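Local atomic coordinates of malyl-CoA lyase/beta-methylmalyl-CoA lyase (Methylobacterium extorquens, PDB entry 5UGR), a protein that belongs to the HpcH/HpaI aldolase/citrate lyase family, is built on a TIM barrel and binds a magnesium ion. Residues T269-L282 with I308-M321. Numbering follows the deposited sequence. Where two conformers were deposited one is given.
Sequences TPSEAEVTKARRIL and IRMAEALIQKADAM
D319 OD1 is gripped end-on by R279, accepting hydrogen bonds from both NH2 (3.1 Å) and NH1 (3.2 Å). Guanidinium and carboxylate lie nearly coplanar, 15° apart; NH1 reaches the syn lone pair, whereas NH2 comes in almost along the C-O bond. On its way there the arginine passes over I315: its CG rests 3.5 Å from I315 CD1, and that same methyl sits beneath one face of the guanidinium, offset toward the rim. I315 is a knob in a hole made by V275, A278, R279 and L282. With CG1 anti to the carbonyl carbon (chi1 -68°), it brings CD1 to 3.6 Å from A278 CB. Here the helices come closest, A278 facing A311 with CA atoms 4.6 Å apart, and small alanines let axes crossing at -123° approach to 8.7 Å. Toward the C-terminal end of 269-282, I281 and L282 pack on A311; toward its N-terminal end, L314 splits its methyls, CD2 against E274 CG and CD1 against P270 CB. In the turn that leads into helix 272-291, T269 CG2 meets M321 CE at 3.5 Å. S271 and E274 form a capping box at the start of helix 272-291, and E274 also packs on R173 of a neighbouring subunit. The contact thus joins two helices that follow the last barrel strand through an apolar alanine-centred core, with one salt bridge at its exposed margin, where solvent probably weakens the charge attraction.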
loop_
_atom_site.group_PDB
_atom_site.type_symbol
_atom_site.label_atom_id
_atom_site.label_comp_id
_atom_site.label_asym_id
_atom_site.label_seq_id
_atom_site.Cartn_x
_atom_site.Cartn_y
_atom_site.Cartn_z
ATOM N N THR A 269 9.572 -29.479 24.108
ATOM C CA THR A 269 8.596 -30.565 24.078
ATOM C C THR A 269 7.231 -29.992 24.547
ATOM O O THR A 269 7.156 -29.391 25.599
ATOM C CB THR A 269 9.107 -31.679 24.960
ATOM O OG1 THR A 269 10.268 -32.244 24.332
ATOM C CG2 THR A 269 8.054 -32.798 25.095
ATOM N N PRO A 270 6.143 -30.216 23.787
ATOM C CA PRO A 270 4.834 -29.724 24.287
ATOM C C PRO A 270 4.387 -30.455 25.550
ATOM O O PRO A 270 4.769 -31.614 25.748
ATOM C CB PRO A 270 3.872 -29.992 23.122
ATOM C CG PRO A 270 4.565 -30.973 22.249
ATOM C CD PRO A 270 6.038 -30.823 22.462
ATOM N N SER A 271 3.615 -29.774 26.415
ATOM C CA SER A 271 3.114 -30.456 27.656
ATOM C C SER A 271 2.160 -31.558 27.277
ATOM O O SER A 271 1.517 -31.511 26.203
ATOM C CB SER A 271 2.401 -29.498 28.602
ATOM O OG SER A 271 1.155 -29.059 28.086
ATOM N N GLU A 272 2.063 -32.548 28.160
ATOM C CA GLU A 272 1.084 -33.624 28.006
ATOM C C GLU A 272 -0.335 -33.064 27.881
ATOM O O GLU A 272 -1.136 -33.532 27.039
ATOM C CB GLU A 272 1.216 -34.645 29.161
ATOM C CG GLU A 272 2.402 -35.596 28.950
ATOM C CD GLU A 272 2.557 -36.687 30.014
ATOM O OE1 GLU A 272 1.821 -36.664 31.029
ATOM O OE2 GLU A 272 3.433 -37.551 29.809
ATOM N N ALA A 273 -0.608 -32.014 28.643
ATOM C CA ALA A 273 -1.895 -31.416 28.674
ATOM C C ALA A 273 -2.228 -30.736 27.335
ATOM O O ALA A 273 -3.344 -30.862 26.838
ATOM C CB ALA A 273 -1.974 -30.404 29.816
ATOM N N GLU A 274 -1.276 -30.028 26.726
ATOM C CA GLU A 274 -1.601 -29.366 25.467
ATOM C C GLU A 274 -1.785 -30.366 24.331
ATOM O O GLU A 274 -2.638 -30.135 23.457
ATOM C CB GLU A 274 -0.637 -28.205 25.139
ATOM C CG GLU A 274 0.654 -28.544 24.528
ATOM C CD GLU A 274 1.611 -27.288 24.551
ATOM O OE1 GLU A 274 2.597 -27.283 25.353
ATOM O OE2 GLU A 274 1.369 -26.298 23.791
ATOM N N VAL A 275 -1.051 -31.480 24.374
ATOM C CA VAL A 275 -1.220 -32.537 23.377
ATOM C C VAL A 275 -2.588 -33.190 23.582
ATOM O O VAL A 275 -3.309 -33.414 22.615
ATOM C CB VAL A 275 -0.076 -33.547 23.415
ATOM C CG1 VAL A 275 -0.317 -34.772 22.543
ATOM C CG2 VAL A 275 1.271 -32.855 22.977
ATOM N N THR A 276 -2.925 -33.524 24.836
ATOM C CA THR A 276 -4.247 -34.081 25.121
ATOM C C THR A 276 -5.403 -33.206 24.645
ATOM O O THR A 276 -6.313 -33.723 23.943
ATOM C CB THR A 276 -4.363 -34.435 26.600
ATOM O OG1 THR A 276 -3.432 -35.503 26.835
ATOM C CG2 THR A 276 -5.811 -34.840 26.973
ATOM N N LYS A 277 -5.309 -31.896 24.891
ATOM C CA LYS A 277 -6.343 -30.980 24.387
ATOM C C LYS A 277 -6.465 -31.014 22.881
ATOM O O LYS A 277 -7.599 -31.012 22.332
ATOM C CB LYS A 277 -6.114 -29.549 24.849
ATOM C CG LYS A 277 -7.119 -28.545 24.292
ATOM C CD LYS A 277 -7.039 -27.152 24.896
ATOM C CE LYS A 277 -8.433 -26.514 24.776
ATOM N NZ LYS A 277 -8.481 -25.082 25.161
ATOM N N ALA A 278 -5.325 -30.988 22.199
ATOM C CA ALA A 278 -5.320 -31.114 20.744
ATOM C C ALA A 278 -5.970 -32.440 20.273
ATOM O O ALA A 278 -6.774 -32.437 19.317
ATOM C CB ALA A 278 -3.922 -30.908 20.133
ATOM N N ARG A 279 -5.644 -33.548 20.938
ATOM C CA ARG A 279 -6.241 -34.847 20.573
ATOM C C ARG A 279 -7.743 -34.850 20.774
ATOM O O ARG A 279 -8.492 -35.389 19.949
ATOM C CB ARG A 279 -5.607 -36.021 21.329
ATOM C CG ARG A 279 -4.134 -36.226 20.954
ATOM C CD ARG A 279 -3.656 -37.652 21.022
ATOM N NE ARG A 279 -2.212 -37.762 20.906
ATOM C CZ ARG A 279 -1.508 -37.952 19.775
ATOM N NH1 ARG A 279 -2.080 -38.048 18.554
ATOM N NH2 ARG A 279 -0.178 -38.043 19.886
ATOM N N ARG A 280 -8.183 -34.163 21.796
ATOM C CA ARG A 280 -9.617 -34.093 22.070
ATOM C C ARG A 280 -10.349 -33.212 21.093
ATOM O O ARG A 280 -11.509 -33.461 20.777
ATOM C CB ARG A 280 -9.859 -33.588 23.485
ATOM C CG ARG A 280 -9.367 -34.616 24.521
ATOM C CD ARG A 280 -9.686 -34.193 25.929
ATOM N NE ARG A 280 -11.120 -34.239 26.192
ATOM C CZ ARG A 280 -11.849 -33.218 26.682
ATOM N NH1 ARG A 280 -11.300 -32.091 27.041
ATOM N NH2 ARG A 280 -13.168 -33.330 26.822
ATOM N N ILE A 281 -9.665 -32.180 20.602
ATOM C CA ILE A 281 -10.198 -31.383 19.520
ATOM C C ILE A 281 -10.417 -32.257 18.268
ATOM O O ILE A 281 -11.462 -32.162 17.629
ATOM C CB ILE A 281 -9.330 -30.141 19.247
ATOM C CG1 ILE A 281 -9.533 -29.101 20.357
ATOM C CG2 ILE A 281 -9.672 -29.528 17.908
ATOM C CD1 ILE A 281 -8.498 -27.958 20.366
ATOM N N LEU A 282 -9.424 -33.071 17.919
ATOM C CA LEU A 282 -9.529 -33.933 16.731
ATOM C C LEU A 282 -10.673 -34.950 16.931
ATOM O O LEU A 282 -11.407 -35.217 15.984
ATOM C CB LEU A 282 -8.184 -34.628 16.407
ATOM C CG LEU A 282 -6.965 -33.734 16.115
ATOM C CD1 LEU A 282 -5.901 -34.542 15.392
ATOM C CD2 LEU A 282 -7.305 -32.451 15.395
ATOM N N ILE A 308 -8.806 -25.544 15.125
ATOM C CA ILE A 308 -8.638 -26.916 14.571
ATOM C C ILE A 308 -7.281 -27.008 13.886
ATOM O O ILE A 308 -6.569 -27.989 14.085
ATOM C CB ILE A 308 -9.786 -27.263 13.597
ATOM C CG1 ILE A 308 -11.076 -27.458 14.426
ATOM C CG2 ILE A 308 -9.447 -28.440 12.699
ATOM C CD1 ILE A 308 -12.371 -27.424 13.618
ATOM N N ARG A 309 -6.951 -26.019 13.026
ATOM C CA ARG A 309 -5.681 -26.060 12.323
ATOM C C ARG A 309 -4.477 -26.044 13.235
ATOM O O ARG A 309 -3.493 -26.768 12.974
ATOM C CB ARG A 309 -5.612 -25.010 11.210
ATOM C CG ARG A 309 -6.624 -25.228 10.114
ATOM C CD ARG A 309 -6.698 -24.142 9.053
ATOM N NE ARG A 309 -7.455 -24.600 7.879
ATOM C CZ ARG A 309 -7.359 -24.071 6.676
ATOM N NH1 ARG A 309 -6.579 -22.986 6.452
ATOM N NH2 ARG A 309 -8.093 -24.597 5.715
ATOM N N MET A 310 -4.551 -25.281 14.331
ATOM C CA MET A 310 -3.502 -25.331 15.349
ATOM C C MET A 310 -3.384 -26.679 16.003
ATOM O O MET A 310 -2.281 -27.145 16.282
ATOM C CB MET A 310 -3.688 -24.253 16.409
ATOM C CG MET A 310 -3.549 -22.872 15.863
ATOM S SD MET A 310 -3.406 -21.569 17.133
ATOM C CE MET A 310 -1.680 -21.793 17.659
ATOM N N ALA A 311 -4.516 -27.315 16.268
ATOM C CA ALA A 311 -4.521 -28.627 16.901
ATOM C C ALA A 311 -3.907 -29.683 15.985
ATOM O O ALA A 311 -3.083 -30.490 16.430
ATOM C CB ALA A 311 -5.932 -29.014 17.288
ATOM N N GLU A 312 -4.260 -29.621 14.708
ATOM C CA GLU A 312 -3.697 -30.561 13.746
ATOM C C GLU A 312 -2.164 -30.422 13.679
ATOM O O GLU A 312 -1.448 -31.422 13.649
ATOM C CB GLU A 312 -4.317 -30.358 12.362
ATOM C CG GLU A 312 -5.758 -30.780 12.259
ATOM C CD GLU A 312 -6.441 -30.432 10.951
ATOM O OE1 GLU A 312 -6.046 -29.414 10.330
ATOM O OE2 GLU A 312 -7.416 -31.152 10.604
ATOM N N ALA A 313 -1.675 -29.167 13.693
ATOM C CA ALA A 313 -0.219 -28.917 13.627
ATOM C C ALA A 313 0.488 -29.460 14.885
ATOM O O ALA A 313 1.564 -30.149 14.783
ATOM C CB ALA A 313 0.064 -27.424 13.423
ATOM N N LEU A 314 -0.112 -29.214 16.053
ATOM C CA LEU A 314 0.505 -29.683 17.293
ATOM C C LEU A 314 0.584 -31.207 17.338
ATOM O O LEU A 314 1.588 -31.769 17.804
ATOM C CB LEU A 314 -0.211 -29.168 18.523
ATOM C CG LEU A 314 0.402 -29.577 19.865
ATOM C CD1 LEU A 314 1.831 -29.074 19.978
ATOM C CD2 LEU A 314 -0.479 -29.029 20.974
ATOM N N ILE A 315 -0.461 -31.877 16.870
ATOM C CA ILE A 315 -0.459 -33.332 16.838
ATOM C C ILE A 315 0.581 -33.896 15.898
ATOM O O ILE A 315 1.227 -34.905 16.203
ATOM C CB ILE A 315 -1.838 -33.898 16.569
ATOM C CG1 ILE A 315 -2.773 -33.640 17.765
ATOM C CG2 ILE A 315 -1.779 -35.403 16.296
ATOM C CD1 ILE A 315 -2.214 -33.922 19.160
ATOM N N GLN A 316 0.763 -33.261 14.748
ATOM C CA GLN A 316 1.771 -33.762 13.818
ATOM C C GLN A 316 3.152 -33.725 14.477
ATOM O O GLN A 316 3.972 -34.617 14.289
ATOM C CB GLN A 316 1.751 -32.987 12.472
ATOM C CG GLN A 316 0.562 -33.322 11.534
ATOM C CD GLN A 316 0.440 -34.787 11.107
ATOM O OE1 GLN A 316 -0.650 -35.370 11.219
ATOM N NE2 GLN A 316 1.528 -35.387 10.609
ATOM N N LYS A 317 3.406 -32.659 15.210
ATOM C CA LYS A 317 4.623 -32.489 16.016
ATOM C C LYS A 317 4.795 -33.512 17.172
ATOM O O LYS A 317 5.890 -34.104 17.351
ATOM C CB LYS A 317 4.738 -31.014 16.502
ATOM C CG LYS A 317 5.328 -30.001 15.498
ATOM C CD LYS A 317 4.332 -29.392 14.499
ATOM C CE LYS A 317 4.289 -27.868 14.448
ATOM N NZ LYS A 317 5.296 -27.203 13.544
ATOM N N ALA A 318 3.720 -33.769 17.921
ATOM C CA ALA A 318 3.714 -34.790 18.972
ATOM C C ALA A 318 3.949 -36.187 18.391
ATOM O O ALA A 318 4.658 -37.031 18.956
ATOM C CB ALA A 318 2.391 -34.756 19.737
ATOM N N ASP A 319 3.350 -36.429 17.234
ATOM C CA ASP A 319 3.481 -37.742 16.595
ATOM C C ASP A 319 4.927 -37.936 16.186
ATOM O O ASP A 319 5.457 -39.036 16.260
ATOM C CB ASP A 319 2.585 -37.829 15.358
ATOM C CG ASP A 319 1.077 -37.954 15.703
ATOM O OD1 ASP A 319 0.684 -38.134 16.916
ATOM O OD2 ASP A 319 0.299 -37.945 14.704
ATOM N N ALA A 320 5.568 -36.871 15.688
ATOM C CA ALA A 320 6.991 -36.959 15.278
ATOM C C ALA A 320 7.907 -37.332 16.428
ATOM O O ALA A 320 8.851 -38.099 16.278
ATOM C CB ALA A 320 7.447 -35.642 14.684
ATOM N N MET A 321 7.626 -36.772 17.583
ATOM C CA MET A 321 8.384 -37.050 18.789
ATOM C C MET A 321 8.261 -38.504 19.135
ATOM O O MET A 321 9.234 -39.110 19.542
ATOM C CB MET A 321 7.969 -36.149 19.974
ATOM C CG MET A 321 9.020 -35.078 20.235
ATOM S SD MET A 321 8.358 -34.202 21.595
ATOM C CE MET A 321 9.048 -35.345 22.855
#